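Local coordinates for mandelate racemase/muconate lactonizing enzyme family protein (PDB 3T4W), which probably acts as a lyase of the enolase superfamily, though its exact substrate is not established, at residues 30-35 with 44-49; 336-341 with 387-392. All blocks are in the same frame, centred on the assembly; numbering follows the deposited sequence.

Contact 1 (30-35 with 44-49)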
loop_
_atom_site.group_PDB
_atom_site.type_symbol
_atom_site.label_atom_id
_atom_site.label_comp_id
_atom_site.label_asym_id
_atom_site.label_seq_id
_atom_site.Cartn_x
_atom_site.Cartn_y
_atom_site.Cartn_z
ATOM N N VAL A 30 -37.705 23.455 23.871
ATOM C CA VAL A 30 -36.530 22.771 24.392
ATOM C C VAL A 30 -36.729 22.526 25.875
ATOM O O VAL A 30 -37.154 23.420 26.607
ATOM C CB VAL A 30 -35.242 23.600 24.184
ATOM C CG1 VAL A 30 -34.101 23.022 25.005
ATOM C CG2 VAL A 30 -34.872 23.643 22.716
ATOM N N ILE A 31 -36.438 21.315 26.326
ATOM C CA ILE A 31 -36.588 21.012 27.739
ATOM C C ILE A 31 -35.372 20.265 28.252
ATOM O O ILE A 31 -35.065 19.169 27.784
ATOM C CB ILE A 31 -37.828 20.153 28.011
ATOM C CG1 ILE A 31 -39.101 20.871 27.557
ATOM C CG2 ILE A 31 -37.900 19.781 29.485
ATOM C CD1 ILE A 31 -40.330 19.968 27.567
ATOM N N VAL A 32 -34.683 20.868 29.214
ATOM C CA VAL A 32 -33.550 20.227 29.858
ATOM C C VAL A 32 -33.973 19.615 31.194
ATOM O O VAL A 32 -34.377 20.318 32.118
ATOM C CB VAL A 32 -32.403 21.221 30.072
ATOM C CG1 VAL A 32 -31.274 20.569 30.848
ATOM C CG2 VAL A 32 -31.918 21.748 28.733
ATOM N N THR A 33 -33.891 18.295 31.285
ATOM C CA THR A 33 -34.304 17.597 32.490
ATOM C C THR A 33 -33.106 16.893 33.107
ATOM O O THR A 33 -32.196 16.476 32.401
ATOM C CB THR A 33 -35.422 16.586 32.190
ATOM O OG1 THR A 33 -36.152 16.302 33.389
ATOM C CG2 THR A 33 -34.843 15.299 31.618
ATOM N N ALA A 34 -33.098 16.779 34.427
ATOM C CA ALA A 34 -31.965 16.182 35.114
ATOM C C ALA A 34 -32.392 14.970 35.922
ATOM O O ALA A 34 -33.251 15.068 36.798
ATOM C CB ALA A 34 -31.282 17.206 36.004
ATOM N N PRO A 35 -31.785 13.818 35.631
ATOM C CA PRO A 35 -32.086 12.562 36.325
ATOM C C PRO A 35 -31.802 12.658 37.823
ATOM O O PRO A 35 -30.768 13.186 38.219
ATOM C CB PRO A 35 -31.123 11.559 35.673
ATOM C CG PRO A 35 -30.716 12.181 34.370
ATOM C CD PRO A 35 -30.756 13.658 34.589
ATOM N N TYR A 44 -27.818 15.611 32.660
ATOM C CA TYR A 44 -29.025 16.153 32.047
ATOM C C TYR A 44 -29.289 15.567 30.668
ATOM O O TYR A 44 -28.358 15.187 29.961
ATOM C CB TYR A 44 -28.970 17.688 31.983
ATOM C CG TYR A 44 -27.740 18.233 31.309
ATOM C CD1 TYR A 44 -27.674 18.338 29.925
ATOM C CD2 TYR A 44 -26.641 18.645 32.050
ATOM C CE1 TYR A 44 -26.551 18.838 29.295
ATOM C CE2 TYR A 44 -25.509 19.147 31.429
ATOM C CZ TYR A 44 -25.472 19.239 30.047
ATOM O OH TYR A 44 -24.351 19.737 29.412
ATOM N N TRP A 45 -30.564 15.478 30.304
ATOM C CA TRP A 45 -30.951 15.106 28.950
ATOM C C TRP A 45 -31.566 16.310 28.246
ATOM O O TRP A 45 -32.407 17.003 28.819
ATOM C CB TRP A 45 -31.944 13.947 28.978
ATOM C CG TRP A 45 -31.438 12.776 29.762
ATOM C CD1 TRP A 45 -30.141 12.347 29.849
ATOM C CD2 TRP A 45 -32.213 11.872 30.562
ATOM N NE1 TRP A 45 -30.064 11.241 30.659
ATOM C CE2 TRP A 45 -31.321 10.925 31.106
ATOM C CE3 TRP A 45 -33.577 11.771 30.868
ATOM C CZ2 TRP A 45 -31.745 9.894 31.944
ATOM C CZ3 TRP A 45 -33.996 10.747 31.704
ATOM C CH2 TRP A 45 -33.082 9.822 32.232
ATOM N N ILE A 46 -31.137 16.575 27.014
ATOM C CA ILE A 46 -31.737 17.652 26.230
ATOM C C ILE A 46 -32.853 17.134 25.314
ATOM O O ILE A 46 -32.594 16.514 24.271
ATOM C CB ILE A 46 -30.690 18.416 25.412
ATOM C CG1 ILE A 46 -29.594 18.955 26.338
ATOM C CG2 ILE A 46 -31.339 19.567 24.669
ATOM C CD1 ILE A 46 -28.296 19.305 25.631
ATOM N N LEU A 47 -34.099 17.376 25.722
ATOM C CA LEU A 47 -35.256 17.007 24.915
ATOM C C LEU A 47 -35.712 18.189 24.062
ATOM O O LEU A 47 -35.668 19.343 24.496
ATOM C CB LEU A 47 -36.416 16.532 25.801
ATOM C CG LEU A 47 -36.090 15.543 26.925
ATOM C CD1 LEU A 47 -37.295 15.354 27.817
ATOM C CD2 LEU A 47 -35.604 14.199 26.383
ATOM N N VAL A 48 -36.133 17.887 22.841
ATOM C CA VAL A 48 -36.804 18.850 21.989
ATOM C C VAL A 48 -38.195 18.309 21.712
ATOM O O VAL A 48 -38.375 17.109 21.480
ATOM C CB VAL A 48 -36.062 19.082 20.651
ATOM C CG1 VAL A 48 -34.724 19.767 20.885
ATOM C CG2 VAL A 48 -35.888 17.771 19.877
ATOM N N LYS A 49 -39.184 19.188 21.757
ATOM C CA LYS A 49 -40.546 18.795 21.444
ATOM C C LYS A 49 -40.997 19.604 20.251
ATOM O O LYS A 49 -41.075 20.828 20.322
ATOM C CB LYS A 49 -41.463 19.053 22.634
ATOM C CG LYS A 49 -42.922 19.201 22.266
ATOM C CD LYS A 49 -43.742 19.592 23.475
ATOM C CE LYS A 49 -45.221 19.545 23.160
ATOM N NZ LYS A 49 -46.058 19.863 24.355
#
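A beta hairpin pairs Ile-31 with Leu-47 and Thr-33 with Trp-45 as its two antiparallel hydrogen-bonded pairs here. Ile-31 N reaches Leu-47 O at 2.8 Å, and Leu-47 N returns to Ile-31 O at 2.9 Å. Farther along, Thr-33 N meets Trp-45 O at 3.2 Å, while Trp-45 N donates to Thr-33 O at 2.8 Å. Between them sits the non-hydrogen-bonded pair Val-32 and Ile-46. These strands belong to the three-stranded antiparallel sheet of the N-terminal capping domain of the enolase superfamily, and helix 69-83 covers the face carrying Val-30, Val-32 and Ile-46. On the face of Thr-33 and Trp-45, Pro-35 lays its CG over one face of the indole, 3.8 Å from the centroid of the six-membered ring, a CH-pi contact. Thr-33 keeps OG1 anti to its N (chi1 -158°), which leaves CG2 to approach Trp-45 CE3 at 3.8 Å, while OG1 has its strongest partner in the backbone carbonyl of Ala-396, in helix 393-398. Were Trp-45 replaced by an alanine, the Pro-35 ring would probably lose the aromatic face it packs on and Gly-41 O its NE1 donor.

Contact 2 (336-341 with 387-392)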
loop_
_atom_site.group_PDB
_atom_site.type_symbol
_atom_site.label_atom_id
_atom_site.label_comp_id
_atom_site.label_asym_id
_atom_site.label_seq_id
_atom_site.Cartn_x
_atom_site.Cartn_y
_atom_site.Cartn_z
ATOM N N GLY A 336 -31.237 9.864 27.845
ATOM C CA GLY A 336 -32.569 9.487 28.285
ATOM C C GLY A 336 -33.318 8.551 27.352
ATOM O O GLY A 336 -32.821 8.173 26.296
ATOM N N PRO A 337 -34.541 8.179 27.745
ATOM C CA PRO A 337 -35.380 7.162 27.103
ATOM C C PRO A 337 -35.837 7.537 25.698
ATOM O O PRO A 337 -36.244 6.657 24.947
ATOM C CB PRO A 337 -36.594 7.097 28.030
ATOM C CG PRO A 337 -36.624 8.470 28.658
ATOM C CD PRO A 337 -35.190 8.720 28.948
ATOM N N VAL A 338 -35.797 8.815 25.351
ATOM C CA VAL A 338 -36.182 9.234 24.009
ATOM C C VAL A 338 -35.117 8.873 22.972
ATOM O O VAL A 338 -35.447 8.383 21.885
ATOM C CB VAL A 338 -36.470 10.738 23.941
ATOM C CG1 VAL A 338 -36.578 11.180 22.497
ATOM C CG2 VAL A 338 -37.750 11.069 24.715
ATOM N N GLU A 339 -33.846 9.110 23.303
ATOM C CA GLU A 339 -32.760 8.673 22.431
ATOM C C GLU A 339 -32.725 7.150 22.348
ATOM O O GLU A 339 -32.476 6.578 21.280
ATOM C CB GLU A 339 -31.397 9.204 22.885
ATOM C CG GLU A 339 -30.346 9.115 21.761
ATOM C CD GLU A 339 -28.902 9.220 22.240
ATOM O OE1 GLU A 339 -28.501 8.431 23.124
ATOM O OE2 GLU A 339 -28.158 10.075 21.711
ATOM N N TRP A 340 -32.982 6.493 23.476
ATOM C CA TRP A 340 -33.019 5.039 23.501
ATOM C C TRP A 340 -34.056 4.521 22.504
ATOM O O TRP A 340 -33.791 3.595 21.733
ATOM C CB TRP A 340 -33.320 4.539 24.912
ATOM C CG TRP A 340 -33.235 3.054 25.050
ATOM C CD1 TRP A 340 -32.165 2.259 24.746
ATOM C CD2 TRP A 340 -34.255 2.180 25.545
ATOM N NE1 TRP A 340 -32.460 0.946 25.012
ATOM C CE2 TRP A 340 -33.737 0.868 25.503
ATOM C CE3 TRP A 340 -35.557 2.378 26.012
ATOM C CZ2 TRP A 340 -34.478 -0.243 25.912
ATOM C CZ3 TRP A 340 -36.289 1.278 26.423
ATOM C CH2 TRP A 340 -35.748 -0.018 26.368
ATOM N N ALA A 341 -35.228 5.150 22.516
ATOM C CA ALA A 341 -36.318 4.804 21.617
ATOM C C ALA A 341 -35.903 4.875 20.154
ATOM O O ALA A 341 -36.250 4.005 19.363
ATOM C CB ALA A 341 -37.514 5.716 21.867
ATOM N N LEU A 387 -42.387 6.959 17.654
ATOM C CA LEU A 387 -41.388 6.327 18.511
ATOM C C LEU A 387 -42.040 5.348 19.487
ATOM O O LEU A 387 -41.357 4.518 20.100
ATOM C CB LEU A 387 -40.579 7.381 19.272
ATOM C CG LEU A 387 -39.509 8.162 18.491
ATOM C CD1 LEU A 387 -38.955 9.323 19.320
ATOM C CD2 LEU A 387 -38.377 7.249 18.021
ATOM N N GLY A 388 -43.364 5.449 19.619
ATOM C CA GLY A 388 -44.130 4.544 20.458
ATOM C C GLY A 388 -44.108 4.955 21.918
ATOM O O GLY A 388 -44.293 4.127 22.809
ATOM N N LEU A 389 -43.895 6.243 22.161
ATOM C CA LEU A 389 -43.733 6.750 23.518
ATOM C C LEU A 389 -44.885 7.609 24.020
ATOM O O LEU A 389 -45.534 8.318 23.252
ATOM C CB LEU A 389 -42.467 7.591 23.600
ATOM C CG LEU A 389 -41.190 6.923 23.122
ATOM C CD1 LEU A 389 -40.039 7.909 23.257
ATOM C CD2 LEU A 389 -40.951 5.664 23.931
ATOM N N GLU A 390 -45.119 7.542 25.325
ATOM C CA GLU A 390 -45.868 8.578 26.022
ATOM C C GLU A 390 -44.876 9.360 26.869
ATOM O O GLU A 390 -44.543 8.951 27.986
ATOM C CB GLU A 390 -46.935 7.973 26.933
ATOM C CG GLU A 390 -48.259 7.636 26.264
ATOM C CD GLU A 390 -49.368 7.428 27.290
ATOM O OE1 GLU A 390 -49.767 6.261 27.504
ATOM O OE2 GLU A 390 -49.822 8.427 27.900
ATOM N N VAL A 391 -44.380 10.469 26.336
ATOM C CA VAL A 391 -43.465 11.307 27.102
ATOM C C VAL A 391 -44.228 12.037 28.210
ATOM O O VAL A 391 -45.317 12.572 27.985
ATOM C CB VAL A 391 -42.728 12.321 26.200
ATOM C CG1 VAL A 391 -41.605 12.996 26.965
ATOM C CG2 VAL A 391 -42.170 11.625 24.983
ATOM N N ASP A 392 -43.669 12.037 29.413
ATOM C CA ASP A 392 -44.301 12.729 30.533
ATOM C C ASP A 392 -43.687 14.109 30.706
ATOM O O ASP A 392 -42.786 14.307 31.519
ATOM C CB ASP A 392 -44.171 11.918 31.820
ATOM C CG ASP A 392 -44.949 12.524 32.981
ATOM O OD1 ASP A 392 -45.289 13.726 32.926
ATOM O OD2 ASP A 392 -45.207 11.790 33.961
#
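Leu-389 does most of the touching between 336-341 and 387-392, and with one branch: its CD1 comes to 3.6 Å from Ala-341 CB and lies 4.2 Å from Val-338 CG2, so a single methyl bridges one turn of the helix. With CG anti to its own carbonyl carbon (chi1 -54°) and an extended chi2, Leu-389 also brings CD2 to 4.0 Å from Ala-341 CB. Leu-387, at the start of its segment, sets its CD2 4.2 Å from Ala-341 CB and its CD1 4.4 Å from Val-338 CG1. Val-391 adds a looser touch on Val-338.

The polar bonds are made elsewhere. Inside the helix, Ala-341 N bonds to Pro-337 O at 3.0 Å, and at its start the carboxylate of Glu-61 accepts from both Gly-336 N and Glu-339 N. The loop is held by its backbone, Leu-387 N on Asp-125 and Leu-387 O on His-345, while Asp-392, the N-cap of helix 393-398, caps Leu-395 N through OD1. Helix 337-349 follows strand 328-329 of the barrel domain, and the loop lies against its first turn.

With only aliphatic side chains and a little helix backbone meeting across the interface, and the polar bonds of each segment made within it or to other parts of the chain, the contact itself probably gains by close fit and the exclusion of water.

Overall arrangement
From the N terminus, contact 1 closes first, bringing strands 25-33 and 45-52 together round an eight-residue connection. Contact 2 opens only much later, closing 45 residues that include strands 356-358 and 378-380 and helix 362-367. The two loops follow one another in series, without nesting or crossing. In space they meet, with centres about 12 Å apart: the Trp-45 ring packs on Gly-336 and Pro-337, and Leu-47 reaches Val-338. The capping-domain hairpin is thereby laid against the start of barrel helix 337-349. Just beyond contact 2 the chain enters helix 393-398, whose Glu-393 and Arg-397 touch Ile-31, returning to the first strand of contact 1.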